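Local coordinates for protein putative isochorismatase (Bordetella bronchiseptica, PDB 3UAO) that catalyses the hydrolysis of maleamate in the bacterial degradation of nicotinate (vitamin B3), acting as an amidohydrolase of the isochorismatase family, at residues L162-A167 and A175-A180; M149-L154 and M181-R186; T76-A81 and V88-I93. All coordinates share one frame; numbering follows the deposited sequence.

Contact 1 (L162-A167 and A175-A180); sequences LLVAGA and ASVVDA
Val177 CG2, anti to its carbonyl carbon while CG1 is anti to the backbone N (chi1 154°), is the methyl by which the helix touches Val164. The strand valine, with its own CG1 anti to the backbone N (chi1 -180°), receives it on its whole branched end: CG2 is nearest to Val177 CG2 at 4.0 Å, and CB and CG1 are almost as close. The side chains cross obliquely. One helical turn further on, Ala180 CB faces Leu162 CD2 at 4.2 Å. The strand alternates in the usual way: Leu162 and Val164 turn their side chains to the helix, and Leu163 between them belongs to the other face of the sheet. No hydrogen bond joins the two segments, and all four touching residues are buried, so the contact is purely apolar. Ser176, on the same helix, has its hydroxyl hydrogen-bonded to the O atom of the S-hydroxycysteine at position 172 and to Ala144 N. Strand 161-167, helix 174-182 and strand 186-195 follow one another as a beta-alpha-beta crossover, and here the helix packs on the strand before it. That strand runs within the parallel sheet between strands 45-50 and 186-195; Val164 also touches Val50 and Val177 reaches Val189, while the outer side of the helix, at Ala175 and Val178, packs on the second subunit.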
loop_
_atom_site.group_PDB
_atom_site.type_symbol
_atom_site.label_atom_id
_atom_site.label_comp_id
_atom_site.label_asym_id
_atom_site.label_seq_id
_atom_site.Cartn_x
_atom_site.Cartn_y
_atom_site.Cartn_z
ATOM N N LEU A 162 -4.164 -1.042 18.909
ATOM C CA LEU A 162 -3.108 -2.015 18.812
ATOM C C LEU A 162 -1.981 -1.722 19.799
ATOM O O LEU A 162 -1.339 -0.690 19.744
ATOM C CB LEU A 162 -2.553 -1.967 17.370
ATOM C CG LEU A 162 -1.434 -2.934 16.979
ATOM C CD1 LEU A 162 -2.001 -4.371 17.074
ATOM C CD2 LEU A 162 -0.842 -2.621 15.610
ATOM N N LEU A 163 -1.719 -2.647 20.706
ATOM C CA LEU A 163 -0.600 -2.504 21.619
ATOM C C LEU A 163 0.656 -2.914 20.840
ATOM O O LEU A 163 0.638 -3.889 20.096
ATOM C CB LEU A 163 -0.803 -3.375 22.860
ATOM C CG LEU A 163 -1.825 -2.887 23.933
ATOM C CD1 LEU A 163 -3.289 -2.940 23.448
ATOM C CD2 LEU A 163 -1.664 -3.667 25.222
ATOM N N VAL A 164 1.727 -2.142 20.968
ATOM C CA VAL A 164 2.992 -2.474 20.318
ATOM C C VAL A 164 4.130 -2.715 21.308
ATOM O O VAL A 164 4.340 -1.956 22.240
ATOM C CB VAL A 164 3.444 -1.370 19.305
ATOM C CG1 VAL A 164 4.770 -1.774 18.656
ATOM C CG2 VAL A 164 2.391 -1.188 18.242
ATOM N N ALA A 165 4.854 -3.793 21.053
ATOM C CA ALA A 165 6.078 -4.134 21.717
ATOM C C ALA A 165 7.118 -4.478 20.651
ATOM O O ALA A 165 6.771 -4.671 19.514
ATOM C CB ALA A 165 5.844 -5.349 22.587
ATOM N N GLY A 166 8.396 -4.562 21.031
ATOM C CA GLY A 166 9.416 -5.071 20.159
ATOM C C GLY A 166 10.690 -4.270 20.176
ATOM O O GLY A 166 10.936 -3.477 21.081
ATOM N N ALA A 167 11.513 -4.496 19.149
ATOM C CA ALA A 167 12.785 -3.795 18.990
ATOM C C ALA A 167 12.923 -3.472 17.505
ATOM O O ALA A 167 12.258 -4.116 16.713
ATOM C CB ALA A 167 13.915 -4.677 19.432
ATOM N N ALA A 175 8.719 2.734 13.167
ATOM C CA ALA A 175 8.206 2.657 11.791
ATOM C C ALA A 175 6.844 2.001 11.836
ATOM O O ALA A 175 5.928 2.447 11.196
ATOM C CB ALA A 175 9.165 1.861 10.884
ATOM N N SER A 176 6.725 0.935 12.608
ATOM C CA SER A 176 5.509 0.196 12.723
ATOM C C SER A 176 4.369 0.984 13.421
ATOM O O SER A 176 3.184 0.760 13.130
ATOM C CB SER A 176 5.783 -1.091 13.496
ATOM O OG SER A 176 6.645 -1.942 12.797
ATOM N N VAL A 177 4.726 1.852 14.355
ATOM C CA VAL A 177 3.750 2.637 15.093
ATOM C C VAL A 177 3.153 3.765 14.243
ATOM O O VAL A 177 1.943 3.987 14.214
ATOM C CB VAL A 177 4.412 3.186 16.369
ATOM C CG1 VAL A 177 3.730 4.489 16.860
ATOM C CG2 VAL A 177 4.456 2.088 17.450
ATOM N N VAL A 178 4.015 4.479 13.539
ATOM C CA VAL A 178 3.581 5.488 12.604
ATOM C C VAL A 178 2.701 4.845 11.529
ATOM O O VAL A 178 1.706 5.423 11.117
ATOM C CB VAL A 178 4.796 6.175 11.967
ATOM C CG1 VAL A 178 4.384 7.007 10.728
ATOM C CG2 VAL A 178 5.511 7.049 13.023
ATOM N N ASP A 179 3.054 3.639 11.084
ATOM C CA ASP A 179 2.199 2.968 10.071
ATOM C C ASP A 179 0.826 2.612 10.576
ATOM O O ASP A 179 -0.201 2.748 9.830
ATOM C CB ASP A 179 2.867 1.730 9.457
ATOM C CG ASP A 179 3.731 2.071 8.198
ATOM O OD1 ASP A 179 3.549 3.148 7.605
ATOM O OD2 ASP A 179 4.555 1.229 7.769
ATOM N N ALA A 180 0.803 2.160 11.834
ATOM C CA ALA A 180 -0.395 1.664 12.464
ATOM C C ALA A 180 -1.350 2.795 12.560
ATOM O O ALA A 180 -2.523 2.693 12.258
ATOM C CB ALA A 180 -0.063 1.123 13.849
#

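Contact 2 (M149-L154 and M181-R186); sequences MLAAWL and MSAGFR
The start of helix 150-156 lies beside the C-terminal end of helix 174-182, with Ala151 and Ala183 as the nearest CA pair, 6.5 Å apart, just where Gly184, at a positive phi of 101°, closes a Schellman motif and turns the chain toward Phe185. The side chains then divide the contact in two. Near the turn, Ala151 CB and Ala183 CB lie 4.4 Å apart, a light touch between two small residues. Beyond it the Phe185 ring, with CG anti to its carbonyl carbon (chi1 -47°), reaches across to the helix and meets Leu154 by two different parts. Leu154 CB lies 3.6 Å from Phe185 CZ, at the far end of the ring, whereas Leu154 CD1 stands over one face, 4.3 Å from the ring centroid and 17° off its normal, a CH-pi contact offset toward the rim. The carbonyl O of Ala151 approaches the ring edge, 3.7 Å from Phe185 CZ and near the ring plane, where the slightly positive C-H rim would suit it. Leucine thus covers part of one face and the CZ end, and the Ala151 carbonyl borders the edge at CZ. Leu154 also packs on Leu162 of strand 161-167, and Phe185 touches Ala155 of the third subunit. The contact joins helix 150-156 to the turn that leads from helix 174-182 into strand 186-195.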
loop_
_atom_site.group_PDB
_atom_site.type_symbol
_atom_site.label_atom_id
_atom_site.label_comp_id
_atom_site.label_asym_id
_atom_site.label_seq_id
_atom_site.Cartn_x
_atom_site.Cartn_y
_atom_site.Cartn_z
ATOM N N MET A 149 0.678 -7.975 4.921
ATOM C CA MET A 149 -0.772 -8.038 5.038
ATOM C C MET A 149 -1.270 -7.636 6.409
ATOM O O MET A 149 -2.448 -7.857 6.720
ATOM C CB MET A 149 -1.243 -9.457 4.702
ATOM C CG MET A 149 -1.125 -9.807 3.235
ATOM S SD MET A 149 -2.479 -9.088 2.301
ATOM C CE MET A 149 -3.875 -10.053 2.831
ATOM N N LEU A 150 -0.420 -6.983 7.217
ATOM C CA LEU A 150 -0.805 -6.659 8.610
ATOM C C LEU A 150 -2.067 -5.795 8.653
ATOM O O LEU A 150 -3.010 -6.137 9.382
ATOM C CB LEU A 150 0.326 -6.028 9.428
ATOM C CG LEU A 150 0.057 -5.972 10.937
ATOM C CD1 LEU A 150 -0.425 -7.278 11.472
ATOM C CD2 LEU A 150 1.299 -5.536 11.768
ATOM N N ALA A 151 -2.107 -4.704 7.877
ATOM C CA ALA A 151 -3.263 -3.806 7.953
ATOM C C ALA A 151 -4.537 -4.612 7.726
ATOM O O ALA A 151 -5.496 -4.469 8.441
ATOM C CB ALA A 151 -3.179 -2.692 6.953
ATOM N N ALA A 152 -4.544 -5.452 6.710
ATOM C CA ALA A 152 -5.776 -6.140 6.321
ATOM C C ALA A 152 -6.124 -7.263 7.325
ATOM O O ALA A 152 -7.309 -7.525 7.598
ATOM C CB ALA A 152 -5.664 -6.672 4.892
ATOM N N TRP A 153 -5.092 -7.882 7.918
ATOM C CA TRP A 153 -5.283 -8.897 8.955
ATOM C C TRP A 153 -5.985 -8.288 10.132
ATOM O O TRP A 153 -6.912 -8.883 10.697
ATOM C CB TRP A 153 -3.942 -9.461 9.376
ATOM C CG TRP A 153 -4.014 -10.670 10.224
ATOM C CD1 TRP A 153 -4.123 -11.942 9.811
ATOM C CD2 TRP A 153 -3.940 -10.711 11.639
ATOM N NE1 TRP A 153 -4.145 -12.800 10.884
ATOM C CE2 TRP A 153 -4.033 -12.060 12.024
ATOM C CE3 TRP A 153 -3.815 -9.739 12.629
ATOM C CZ2 TRP A 153 -4.011 -12.455 13.353
ATOM C CZ3 TRP A 153 -3.788 -10.137 13.948
ATOM C CH2 TRP A 153 -3.882 -11.483 14.292
ATOM N N LEU A 154 -5.561 -7.080 10.503
ATOM C CA LEU A 154 -6.146 -6.357 11.631
ATOM C C LEU A 154 -7.559 -5.835 11.297
ATOM O O LEU A 154 -8.489 -5.994 12.090
ATOM C CB LEU A 154 -5.226 -5.213 12.077
ATOM C CG LEU A 154 -3.867 -5.627 12.636
ATOM C CD1 LEU A 154 -2.907 -4.403 12.743
ATOM C CD2 LEU A 154 -3.976 -6.334 13.989
ATOM N N MET A 181 -0.818 3.906 13.000
ATOM C CA MET A 181 -1.570 5.146 13.085
ATOM C C MET A 181 -2.114 5.484 11.695
ATOM O O MET A 181 -3.312 5.689 11.498
ATOM C CB MET A 181 -0.674 6.294 13.560
ATOM C CG MET A 181 -1.497 7.514 13.825
ATOM S SD MET A 181 -0.485 8.973 13.865
ATOM C CE MET A 181 -0.072 9.129 12.128
ATOM N N SER A 182 -1.206 5.547 10.751
ATOM C CA SER A 182 -1.571 5.888 9.418
ATOM C C SER A 182 -2.679 4.950 8.878
ATOM O O SER A 182 -3.654 5.426 8.348
ATOM C CB SER A 182 -0.329 5.907 8.549
ATOM O OG SER A 182 0.655 6.779 9.091
ATOM N N ALA A 183 -2.573 3.656 9.121
ATOM C CA ALA A 183 -3.563 2.664 8.691
ATOM C C ALA A 183 -4.935 2.724 9.383
ATOM O O ALA A 183 -5.827 1.962 9.030
ATOM C CB ALA A 183 -2.977 1.276 8.838
ATOM N N GLY A 184 -5.125 3.608 10.363
ATOM C CA GLY A 184 -6.388 3.694 11.078
ATOM C C GLY A 184 -6.518 3.052 12.448
ATOM O O GLY A 184 -7.623 3.000 12.988
ATOM N N PHE A 185 -5.412 2.592 13.040
ATOM C CA PHE A 185 -5.428 1.963 14.382
ATOM C C PHE A 185 -4.867 2.900 15.463
ATOM O O PHE A 185 -3.946 3.656 15.235
ATOM C CB PHE A 185 -4.673 0.616 14.357
ATOM C CG PHE A 185 -5.060 -0.265 13.182
ATOM C CD1 PHE A 185 -6.250 -0.952 13.171
ATOM C CD2 PHE A 185 -4.255 -0.364 12.092
ATOM C CE1 PHE A 185 -6.660 -1.720 12.090
ATOM C CE2 PHE A 185 -4.633 -1.166 11.004
ATOM C CZ PHE A 185 -5.850 -1.840 11.013
ATOM N N ARG A 186 -5.400 2.833 16.669
ATOM C CA ARG A 186 -4.873 3.657 17.773
ATOM C C ARG A 186 -3.701 2.870 18.301
ATOM O O ARG A 186 -3.927 1.768 18.834
ATOM C CB ARG A 186 -5.935 3.844 18.850
ATOM C CG ARG A 186 -7.136 4.650 18.342
ATOM C CD ARG A 186 -8.406 4.380 19.116
ATOM N NE ARG A 186 -9.532 5.074 18.516
ATOM C CZ ARG A 186 -10.089 6.187 18.986
ATOM N NH1 ARG A 186 -9.678 6.773 20.101
ATOM N NH2 ARG A 186 -11.103 6.720 18.339
#

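Contact 3 (T76-A81 and V88-I93); sequences TVLAAA and VAHSRI
Leu78 and Ala81 of the helix close on Val88 from two directions, and this is the tight part of the contact. Leu78 CD1 meets Val88 CG1 at 3.7 Å, and Ala81 CB meets Val88 CG2 at 3.8 Å, so each methyl of the valine has its own partner. The division follows from the valine torsion: CG1 is anti to the backbone N (chi1 -178°) and CG2 anti to the carbonyl carbon, which spreads the two methyls toward two residues one turn apart on the same face of the helix. The CA-CB bond of Leu78 does not point at the strand; its anti chi1 (-179°) carries CD1 across to Val88, and the two side chains cross at about a right angle.

The looser part begins at His90, where Leu78 CD1 comes obliquely to CE1 at 4.2 Å. The polar end of this imidazole is engaged outside the two segments, NE2 being hydrogen-bonded to Glu134. The two short segments run roughly antiparallel (143°), their axes 10.5 Å apart at closest approach; the strand leaves the helix beyond His90, and Ser91 to Ile93 have no contact with residues 76-81. On the far side of the helix, Thr76 and Ala79 are exposed to solvent, whereas Val77 and Ala81 touch Leu47 of strand 45-50.

No hydrogen bond links helix and strand. A helix returning across a parallel sheet into its next strand is the second half of a beta-alpha-beta crossover, here from strand 45-50 through helix 67-84 to strand 87-93, the repeating element of the Rossmann-like fold of isochorismatase-family hydrolases.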
loop_
_atom_site.group_PDB
_atom_site.type_symbol
_atom_site.label_atom_id
_atom_site.label_comp_id
_atom_site.label_asym_id
_atom_site.label_seq_id
_atom_site.Cartn_x
_atom_site.Cartn_y
_atom_site.Cartn_z
ATOM N N THR A 76 4.273 -10.852 29.900
ATOM C CA THR A 76 3.063 -10.606 30.685
ATOM C C THR A 76 1.950 -10.042 29.803
ATOM O O THR A 76 0.767 -10.331 30.013
ATOM C CB THR A 76 3.319 -9.630 31.874
ATOM O OG1 THR A 76 4.456 -10.060 32.615
ATOM C CG2 THR A 76 2.120 -9.578 32.808
ATOM N N VAL A 77 2.334 -9.273 28.790
ATOM C CA VAL A 77 1.370 -8.707 27.861
ATOM C C VAL A 77 0.786 -9.736 26.910
ATOM O O VAL A 77 -0.432 -9.765 26.712
ATOM C CB VAL A 77 1.960 -7.556 27.077
ATOM C CG1 VAL A 77 0.950 -7.035 26.066
ATOM C CG2 VAL A 77 2.354 -6.459 28.046
ATOM N N LEU A 78 1.664 -10.564 26.333
ATOM C CA LEU A 78 1.290 -11.661 25.465
ATOM C C LEU A 78 0.337 -12.649 26.190
ATOM O O LEU A 78 -0.733 -12.998 25.668
ATOM C CB LEU A 78 2.567 -12.371 24.971
ATOM C CG LEU A 78 2.373 -13.545 24.024
ATOM C CD1 LEU A 78 1.568 -13.041 22.843
ATOM C CD2 LEU A 78 3.680 -14.191 23.575
ATOM N N ALA A 79 0.708 -13.074 27.393
ATOM C CA ALA A 79 -0.174 -13.925 28.193
ATOM C C ALA A 79 -1.509 -13.207 28.431
ATOM O O ALA A 79 -2.583 -13.786 28.201
ATOM C CB ALA A 79 0.495 -14.349 29.527
ATOM N N ALA A 80 -1.464 -11.945 28.832
ATOM C CA ALA A 80 -2.708 -11.215 29.079
ATOM C C ALA A 80 -3.534 -11.074 27.785
ATOM O O ALA A 80 -4.763 -11.192 27.808
ATOM C CB ALA A 80 -2.424 -9.858 29.716
ATOM N N ALA A 81 -2.854 -10.837 26.662
ATOM C CA ALA A 81 -3.499 -10.831 25.335
ATOM C C ALA A 81 -4.211 -12.161 25.083
ATOM O O ALA A 81 -5.351 -12.182 24.644
ATOM C CB ALA A 81 -2.482 -10.570 24.239
ATOM N N VAL A 88 -3.455 -11.376 17.966
ATOM C CA VAL A 88 -2.016 -11.243 18.234
ATOM C C VAL A 88 -1.176 -11.516 16.974
ATOM O O VAL A 88 -1.416 -12.501 16.275
ATOM C CB VAL A 88 -1.557 -12.144 19.391
ATOM C CG1 VAL A 88 -0.043 -11.936 19.687
ATOM C CG2 VAL A 88 -2.362 -11.841 20.618
ATOM N N ALA A 89 -0.227 -10.602 16.700
ATOM C CA ALA A 89 0.613 -10.638 15.503
ATOM C C ALA A 89 2.063 -10.449 15.898
ATOM O O ALA A 89 2.378 -9.634 16.737
ATOM C CB ALA A 89 0.198 -9.564 14.514
ATOM N N HIS A 90 2.930 -11.248 15.309
ATOM C CA HIS A 90 4.357 -11.172 15.530
ATOM C C HIS A 90 5.017 -10.854 14.184
ATOM O O HIS A 90 4.557 -11.298 13.140
ATOM C CB HIS A 90 4.878 -12.527 16.031
ATOM C CG HIS A 90 4.100 -13.101 17.176
ATOM N ND1 HIS A 90 4.580 -13.117 18.467
ATOM C CD2 HIS A 90 2.873 -13.673 17.225
ATOM C CE1 HIS A 90 3.684 -13.688 19.260
ATOM N NE2 HIS A 90 2.639 -14.036 18.529
ATOM N N SER A 91 6.091 -10.086 14.217
ATOM C CA SER A 91 6.797 -9.723 13.020
ATOM C C SER A 91 8.203 -10.319 13.116
ATOM O O SER A 91 8.755 -10.535 14.198
ATOM C CB SER A 91 6.836 -8.181 12.870
ATOM O OG SER A 91 8.050 -7.624 13.340
ATOM N N ARG A 92 8.775 -10.581 11.957
ATOM C CA ARG A 92 10.141 -11.098 11.841
ATOM C C ARG A 92 10.698 -10.474 10.588
ATOM O O ARG A 92 9.950 -10.343 9.626
ATOM C CB ARG A 92 10.142 -12.621 11.623
ATOM C CG ARG A 92 9.595 -13.458 12.768
ATOM C CD ARG A 92 9.496 -14.913 12.383
ATOM N NE ARG A 92 10.796 -15.383 11.902
ATOM C CZ ARG A 92 11.000 -16.370 11.032
ATOM N NH1 ARG A 92 10.000 -17.063 10.514
ATOM N NH2 ARG A 92 12.230 -16.644 10.673
ATOM N N ILE A 93 11.968 -10.050 10.597
ATOM C CA ILE A 93 12.649 -9.663 9.367
ATOM C C ILE A 93 13.128 -10.943 8.733
ATOM O O ILE A 93 13.737 -11.803 9.407
ATOM C CB ILE A 93 13.782 -8.661 9.604
ATOM C CG1 ILE A 93 13.198 -7.324 10.073
ATOM C CG2 ILE A 93 14.574 -8.351 8.309
ATOM C CD1 ILE A 93 14.245 -6.265 10.500
#

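Contacts 1 and 3 pack helices on the same parallel sheet; contact 2 lies at its margin, between helix 150-156 and the turn into strand 186-195. Contact 3 closes first along the chain; contact 1 is nested in the loop closed by contact 2. These two share helix 174-182, centres 10 Å apart, and are joined by probable hydrogen bonds Leu162 N to Arg186 O and Phe185 N to Ala180 O. Contact 3 lies about 12 Å from contact 1 and 16 Å from contact 2, centre to centre, yet Trp153 packs on the Val88 backbone and Ala89, and Leu150 on Ala89. Contact 2 meets three other subunits of the four-chain assembly, placing it at the interfaces; contact 3 is internal to the chain.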